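Side-chain contacts in type IV pilus assembly protein PilF (Thermus thermophilus HB8, PDB 5OIU), which binds and probably hydrolyses ATP as a hexameric P-loop motor, powering the assembly of type IV pili: residues C[251-254]-C[255-259]; C[335-339]-C[340-344]. One frame throughout, in Å; residues are numbered along the deposited sequence.

Contact 1 of 2, residues C[251-254]-C[255-259]; sequences AITR and LDEMG
Arg254 lays its side chain across the ends of Glu257 and Met258, one helical turn further on. Its CG stands anti to the backbone N (chi1 -175°), and the chain then bends at chi2, which swings the guanidinium outward and somewhat toward the C-terminal end, beside Met258. Met258 SD sits over one face of that group, offset toward the rim, 4.1 Å from Arg254 CZ. The methyl continues the overlap, with Met258 CE 3.8 Å from Arg254 NH2. Glu257 comes to the edge instead. Its OE2 forms a long salt bridge with Arg254 NE at 3.7 Å and also rests 3.4 Å from Arg254 CD. The carboxylate and guanidinium planes are 62° apart, so the two charged groups do not pair flat, and the bridge is probably a loose one. The other carboxylate oxygen, Glu257 OE1, lies 3.6 Å from the methyl CG2 of Thr253.

Below the side chains run the main-chain bonds of the helix. Leu255 N, Asp256 N and Glu257 N each bond to the carbonyl four residues back. Met258 N follows at 3.2 Å from Arg254 O. Gly259 then takes a positive phi (103°) and closes the helix in a Schellman motif.

The helix 248-257 packs between several elements. Ala251 and Leu255 face Leu146 of the strand 143-148. Leu255 also meets Ile265 of the helix 262-268, and Ala251 meets Val272 of the strand 269-281. On another side, Ile252 and Thr253 touch Ile354 and Ala351 of the helix 351-360.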
ATOM      1  N   ALA C 251      -1.593   5.607 -17.291  1.00 44.64           N
ATOM      2  CA  ALA C 251      -2.238   6.893 -17.042  1.00 46.18           C
ATOM      3  C   ALA C 251      -3.240   6.806 -15.890  1.00 41.14           C
ATOM      4  O   ALA C 251      -3.352   7.739 -15.089  1.00 42.65           O
ATOM      5  CB  ALA C 251      -2.913   7.385 -18.317  1.00 41.82           C
ATOM      6  N   ILE C 252      -3.978   5.698 -15.797  1.00 37.98           N
ATOM      7  CA  ILE C 252      -4.913   5.505 -14.691  1.00 41.29           C
ATOM      8  C   ILE C 252      -4.167   5.543 -13.367  1.00 41.95           C
ATOM      9  O   ILE C 252      -4.562   6.240 -12.426  1.00 39.87           O
ATOM     10  CB  ILE C 252      -5.675   4.174 -14.857  1.00 39.46           C
ATOM     11  CG1 ILE C 252      -6.510   4.172 -16.129  1.00 34.83           C
ATOM     12  CG2 ILE C 252      -6.539   3.886 -13.639  1.00 41.09           C
ATOM     13  CD1 ILE C 252      -6.973   2.818 -16.519  1.00 36.02           C
ATOM     14  N   THR C 253      -3.081   4.776 -13.275  1.00 44.20           N
ATOM     15  CA  THR C 253      -2.278   4.759 -12.061  1.00 43.41           C
ATOM     16  C   THR C 253      -1.746   6.143 -11.737  1.00 43.72           C
ATOM     17  O   THR C 253      -1.729   6.552 -10.572  1.00 45.42           O
ATOM     18  CB  THR C 253      -1.132   3.767 -12.216  1.00 48.14           C
ATOM     19  OG1 THR C 253      -1.685   2.464 -12.413  1.00 49.00           O
ATOM     20  CG2 THR C 253      -0.261   3.763 -10.971  1.00 52.17           C
ATOM     21  N   ARG C 254      -1.341   6.892 -12.757  1.00 42.40           N
ATOM     22  CA  ARG C 254      -0.745   8.201 -12.515  1.00 44.11           C
ATOM     23  C   ARG C 254      -1.775   9.212 -11.988  1.00 45.64           C
ATOM     24  O   ARG C 254      -1.435  10.091 -11.183  1.00 44.76           O
ATOM     25  CB  ARG C 254      -0.087   8.693 -13.794  1.00 39.88           C
ATOM     26  CG  ARG C 254       0.635   9.972 -13.599  1.00 45.45           C
ATOM     27  CD  ARG C 254       1.791   9.781 -12.632  1.00 53.46           C
ATOM     28  NE  ARG C 254       2.272  11.041 -12.074  1.00 51.95           N
ATOM     29  CZ  ARG C 254       2.719  12.072 -12.801  1.00 60.69           C
ATOM     30  NH1 ARG C 254       2.752  12.025 -14.145  1.00 56.65           N
ATOM     31  NH2 ARG C 254       3.137  13.170 -12.175  1.00 57.59           N
ATOM     32  N   LEU C 255      -3.032   9.126 -12.445  1.00 40.32           N
ATOM     33  CA  LEU C 255      -4.080   9.976 -11.869  1.00 45.62           C
ATOM     34  C   LEU C 255      -4.311   9.625 -10.407  1.00 45.28           C
ATOM     35  O   LEU C 255      -4.488  10.513  -9.560  1.00 43.77           O
ATOM     36  CB  LEU C 255      -5.397   9.836 -12.648  1.00 36.67           C
ATOM     37  CG  LEU C 255      -5.561  10.565 -13.983  1.00 37.01           C
ATOM     38  CD1 LEU C 255      -6.826  10.126 -14.697  1.00 33.78           C
ATOM     39  CD2 LEU C 255      -5.573  12.058 -13.747  1.00 33.55           C
ATOM     40  N   ASP C 256      -4.317   8.322 -10.102  1.00 42.52           N
ATOM     41  CA  ASP C 256      -4.461   7.863  -8.727  1.00 43.65           C
ATOM     42  C   ASP C 256      -3.383   8.461  -7.830  1.00 42.20           C
ATOM     43  O   ASP C 256      -3.681   8.908  -6.715  1.00 45.36           O
ATOM     44  CB  ASP C 256      -4.419   6.332  -8.709  1.00 47.30           C
ATOM     45  CG  ASP C 256      -4.769   5.727  -7.353  1.00 45.99           C
ATOM     46  OD1 ASP C 256      -5.027   6.462  -6.374  1.00 45.38           O
ATOM     47  OD2 ASP C 256      -4.805   4.482  -7.288  1.00 51.77           O
ATOM     48  N   GLU C 257      -2.131   8.509  -8.307  1.00 38.72           N
ATOM     49  CA  GLU C 257      -1.060   9.046  -7.473  1.00 40.65           C
ATOM     50  C   GLU C 257      -1.164  10.549  -7.294  1.00 45.15           C
ATOM     51  O   GLU C 257      -0.706  11.082  -6.277  1.00 46.34           O
ATOM     52  CB  GLU C 257       0.311   8.714  -8.049  1.00 39.99           C
ATOM     53  CG  GLU C 257       0.429   7.344  -8.624  1.00 53.92           C
ATOM     54  CD  GLU C 257       1.743   7.153  -9.356  1.00 61.23           C
ATOM     55  OE1 GLU C 257       2.143   5.983  -9.553  1.00 70.59           O
ATOM     56  OE2 GLU C 257       2.377   8.173  -9.719  1.00 59.94           O
ATOM     57  N   MET C 258      -1.768  11.234  -8.229  1.00 43.20           N
ATOM     58  CA  MET C 258      -1.878  12.646  -8.083  1.00 45.82           C
ATOM     59  C   MET C 258      -2.989  13.059  -7.137  1.00 48.51           C
ATOM     60  O   MET C 258      -3.146  14.214  -6.851  1.00 49.73           O
ATOM     61  CB  MET C 258      -1.978  13.323  -9.426  1.00 47.71           C
ATOM     62  CG  MET C 258      -0.768  13.107 -10.290  1.00 49.16           C
ATOM     63  SD  MET C 258      -0.992  13.542 -12.003  1.00 49.26           S
ATOM     64  CE  MET C 258      -0.144  15.077 -12.052  1.00 44.44           C
ATOM     65  N   GLY C 259      -3.740  12.096  -6.641  1.00 44.91           N
ATOM     66  CA  GLY C 259      -4.783  12.348  -5.677  1.00 41.80           C
ATOM     67  C   GLY C 259      -6.181  12.328  -6.228  1.00 48.34           C
ATOM     68  O   GLY C 259      -7.102  12.794  -5.551  1.00 53.69           O
TER

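Contact 2 of 2, residues C[335-339]-C[340-344]; sequences LVVDD and EIRHA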
ATOM      1  N   LEU C 335      -6.722   2.565 -25.086  1.00 37.72           N
ATOM      2  CA  LEU C 335      -7.447   1.938 -23.993  1.00 40.11           C
ATOM      3  C   LEU C 335      -8.809   2.610 -23.887  1.00 44.52           C
ATOM      4  O   LEU C 335      -8.907   3.751 -23.417  1.00 37.92           O
ATOM      5  CB  LEU C 335      -6.662   2.068 -22.691  1.00 39.86           C
ATOM      6  CG  LEU C 335      -7.097   1.232 -21.486  1.00 44.63           C
ATOM      7  CD1 LEU C 335      -5.974   1.151 -20.482  1.00 43.19           C
ATOM      8  CD2 LEU C 335      -8.329   1.806 -20.817  1.00 44.41           C
ATOM      9  N   VAL C 336      -9.854   1.899 -24.330  1.00 49.39           N
ATOM     10  CA  VAL C 336     -11.239   2.358 -24.231  1.00 46.11           C
ATOM     11  C   VAL C 336     -11.858   1.741 -22.984  1.00 46.83           C
ATOM     12  O   VAL C 336     -11.864   0.512 -22.819  1.00 50.62           O
ATOM     13  CB  VAL C 336     -12.048   1.998 -25.492  1.00 48.22           C
ATOM     14  CG1 VAL C 336     -13.465   2.535 -25.391  1.00 46.06           C
ATOM     15  CG2 VAL C 336     -11.378   2.542 -26.727  1.00 44.14           C
ATOM     16  N   VAL C 337     -12.385   2.595 -22.114  1.00 44.99           N
ATOM     17  CA  VAL C 337     -12.836   2.184 -20.789  1.00 48.20           C
ATOM     18  C   VAL C 337     -14.243   1.599 -20.879  1.00 56.08           C
ATOM     19  O   VAL C 337     -15.161   2.239 -21.406  1.00 50.21           O
ATOM     20  CB  VAL C 337     -12.792   3.380 -19.826  1.00 47.81           C
ATOM     21  CG1 VAL C 337     -13.394   3.014 -18.472  1.00 50.53           C
ATOM     22  CG2 VAL C 337     -11.364   3.874 -19.681  1.00 42.00           C
ATOM     23  N   ASP C 338     -14.427   0.388 -20.346  1.00 56.94           N
ATOM     24  CA  ASP C 338     -15.743  -0.238 -20.237  1.00 55.46           C
ATOM     25  C   ASP C 338     -16.030  -0.571 -18.778  1.00 56.03           C
ATOM     26  O   ASP C 338     -15.320  -0.133 -17.869  1.00 57.15           O
ATOM     27  CB  ASP C 338     -15.859  -1.486 -21.108  1.00 62.94           C
ATOM     28  CG  ASP C 338     -14.712  -2.452 -20.884  1.00 69.99           C
ATOM     29  OD1 ASP C 338     -14.436  -2.806 -19.706  1.00 65.98           O
ATOM     30  OD2 ASP C 338     -14.087  -2.844 -21.896  1.00 71.41           O
ATOM     31  N   ASP C 339     -17.100  -1.340 -18.556  1.00 60.42           N
ATOM     32  CA  ASP C 339     -17.502  -1.668 -17.192  1.00 63.47           C
ATOM     33  C   ASP C 339     -16.398  -2.424 -16.474  1.00 59.69           C
ATOM     34  O   ASP C 339     -16.128  -2.181 -15.288  1.00 57.93           O
ATOM     35  CB  ASP C 339     -18.782  -2.500 -17.195  1.00 63.26           C
ATOM     36  CG  ASP C 339     -19.747  -2.079 -18.270  1.00 74.49           C
ATOM     37  OD1 ASP C 339     -20.419  -1.040 -18.069  1.00 84.00           O
ATOM     38  OD2 ASP C 339     -19.816  -2.776 -19.310  1.00 76.98           O
ATOM     39  N   GLU C 340     -15.731  -3.333 -17.187  1.00 56.02           N
ATOM     40  CA  GLU C 340     -14.734  -4.180 -16.546  1.00 60.54           C
ATOM     41  C   GLU C 340     -13.548  -3.354 -16.067  1.00 57.29           C
ATOM     42  O   GLU C 340     -13.097  -3.505 -14.922  1.00 49.35           O
ATOM     43  CB  GLU C 340     -14.290  -5.277 -17.504  1.00 56.66           C
ATOM     44  CG  GLU C 340     -13.978  -6.557 -16.783  1.00 63.46           C
ATOM     45  CD  GLU C 340     -13.449  -7.610 -17.719  1.00 67.48           C
ATOM     46  OE1 GLU C 340     -13.745  -7.512 -18.935  1.00 65.99           O
ATOM     47  OE2 GLU C 340     -12.734  -8.521 -17.239  1.00 67.44           O
ATOM     48  N   ILE C 341     -13.038  -2.465 -16.931  1.00 52.48           N
ATOM     49  CA  ILE C 341     -11.945  -1.579 -16.538  1.00 47.40           C
ATOM     50  C   ILE C 341     -12.381  -0.671 -15.395  1.00 51.83           C
ATOM     51  O   ILE C 341     -11.666  -0.513 -14.396  1.00 47.32           O
ATOM     52  CB  ILE C 341     -11.458  -0.766 -17.747  1.00 44.46           C
ATOM     53  CG1 ILE C 341     -10.714  -1.675 -18.713  1.00 48.41           C
ATOM     54  CG2 ILE C 341     -10.575   0.372 -17.289  1.00 49.37           C
ATOM     55  CD1 ILE C 341     -10.899  -1.281 -20.157  1.00 56.65           C
ATOM     56  N   ARG C 342     -13.564  -0.054 -15.530  1.00 53.23           N
ATOM     57  CA  ARG C 342     -14.123   0.746 -14.442  1.00 52.77           C
ATOM     58  C   ARG C 342     -14.113  -0.051 -13.153  1.00 51.33           C
ATOM     59  O   ARG C 342     -13.629   0.416 -12.117  1.00 51.40           O
ATOM     60  CB  ARG C 342     -15.549   1.200 -14.792  1.00 56.01           C
ATOM     61  CG  ARG C 342     -15.605   2.539 -15.509  1.00 52.01           C
ATOM     62  CD  ARG C 342     -17.009   3.002 -15.782  1.00 51.29           C
ATOM     63  NE  ARG C 342     -17.190   3.358 -17.189  1.00 59.09           N
ATOM     64  CZ  ARG C 342     -17.776   2.569 -18.088  1.00 57.95           C
ATOM     65  NH1 ARG C 342     -18.247   1.385 -17.726  1.00 62.43           N
ATOM     66  NH2 ARG C 342     -17.902   2.964 -19.349  1.00 58.36           N
ATOM     67  N   HIS C 343     -14.601  -1.288 -13.228  1.00 52.08           N
ATOM     68  CA  HIS C 343     -14.570  -2.195 -12.088  1.00 61.20           C
ATOM     69  C   HIS C 343     -13.134  -2.415 -11.588  1.00 57.82           C
ATOM     70  O   HIS C 343     -12.887  -2.443 -10.373  1.00 55.79           O
ATOM     71  CB  HIS C 343     -15.270  -3.499 -12.506  1.00 61.54           C
ATOM     72  CG  HIS C 343     -15.321  -4.552 -11.447  1.00 70.92           C
ATOM     73  ND1 HIS C 343     -15.199  -4.272 -10.101  1.00 76.23           N
ATOM     74  CD2 HIS C 343     -15.487  -5.893 -11.540  1.00 71.26           C
ATOM     75  CE1 HIS C 343     -15.281  -5.396  -9.412  1.00 78.75           C
ATOM     76  NE2 HIS C 343     -15.459  -6.393 -10.262  1.00 83.71           N
ATOM     77  N   ALA C 344     -12.161  -2.519 -12.503  1.00 51.91           N
ATOM     78  CA  ALA C 344     -10.786  -2.757 -12.061  1.00 52.84           C
ATOM     79  C   ALA C 344     -10.190  -1.527 -11.386  1.00 51.21           C
ATOM     80  O   ALA C 344      -9.403  -1.659 -10.442  1.00 49.02           O
ATOM     81  CB  ALA C 344      -9.908  -3.198 -13.231  1.00 44.31           C
TER
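Asp338 OD1 accepts from two amides in the first turn of the helix 339-347, Glu340 N and Ile341 N. The bond from Ile341 N is straight, 3.1 Å from Asp338 OD1 and nearly in line with the C-O bond. The one from Glu340 N to the same oxygen is weak and bent. The torsion behind this places Asp338 CG between its own backbone N and carbonyl carbon (chi1 51°), which turns the carboxylate back over the amides. Asp338 O accepts from Arg342 N, and Asp339 O from His343 N.

This is an N-cap: Asp338 ends the link from the strand 328-336 and opens the helix, and its negative charge probably interacts favourably with the positive end of the helix dipole.

Asp339 and Arg342 form the salt bridge within these segments. Arg342 NH1 makes a weak bond to Asp339 OD1 at 3.3 Å, and the planes of the two groups are 60° apart. One face of the guanidinium lies over the main chain, with Asp338 O 3.7 Å from Arg342 CZ. Glu340 turns its carboxylate away and forms a salt bridge with Arg360.

The apolar contacts centre on Ile341. Its CD1 comes within 4.1 Å of Leu335 CD2, and Ile341 CG2 within 4.0 Å of Val337 CG1. Val337 CG1 also touches the aliphatic part of Arg342, 3.7 Å from its CG. Leu335 extends this packing to Ile354 and Ala358 of the helix 351-360.

Overall arrangement
Contact 1 comes first along the chain, at the C-terminal end of the helix 248-257. Contact 2 follows where the strand 328-336 passes into the helix 339-347. They are about 15 Å apart between centres and about 4 Å between nearest atoms, without touching. Both lie on the same side of the chain's centre. The mixed beta sheet joins them: the helix of contact 1 packs on its strands 143-148 and 269-281, and contact 2 leaves the strand 328-336, outermost within this chain. Ile354 of the helix 351-360 touches both Ile252 and Leu335. One contact closes a helix and the other opens one, beside the beta sheet of the ATP-binding domain.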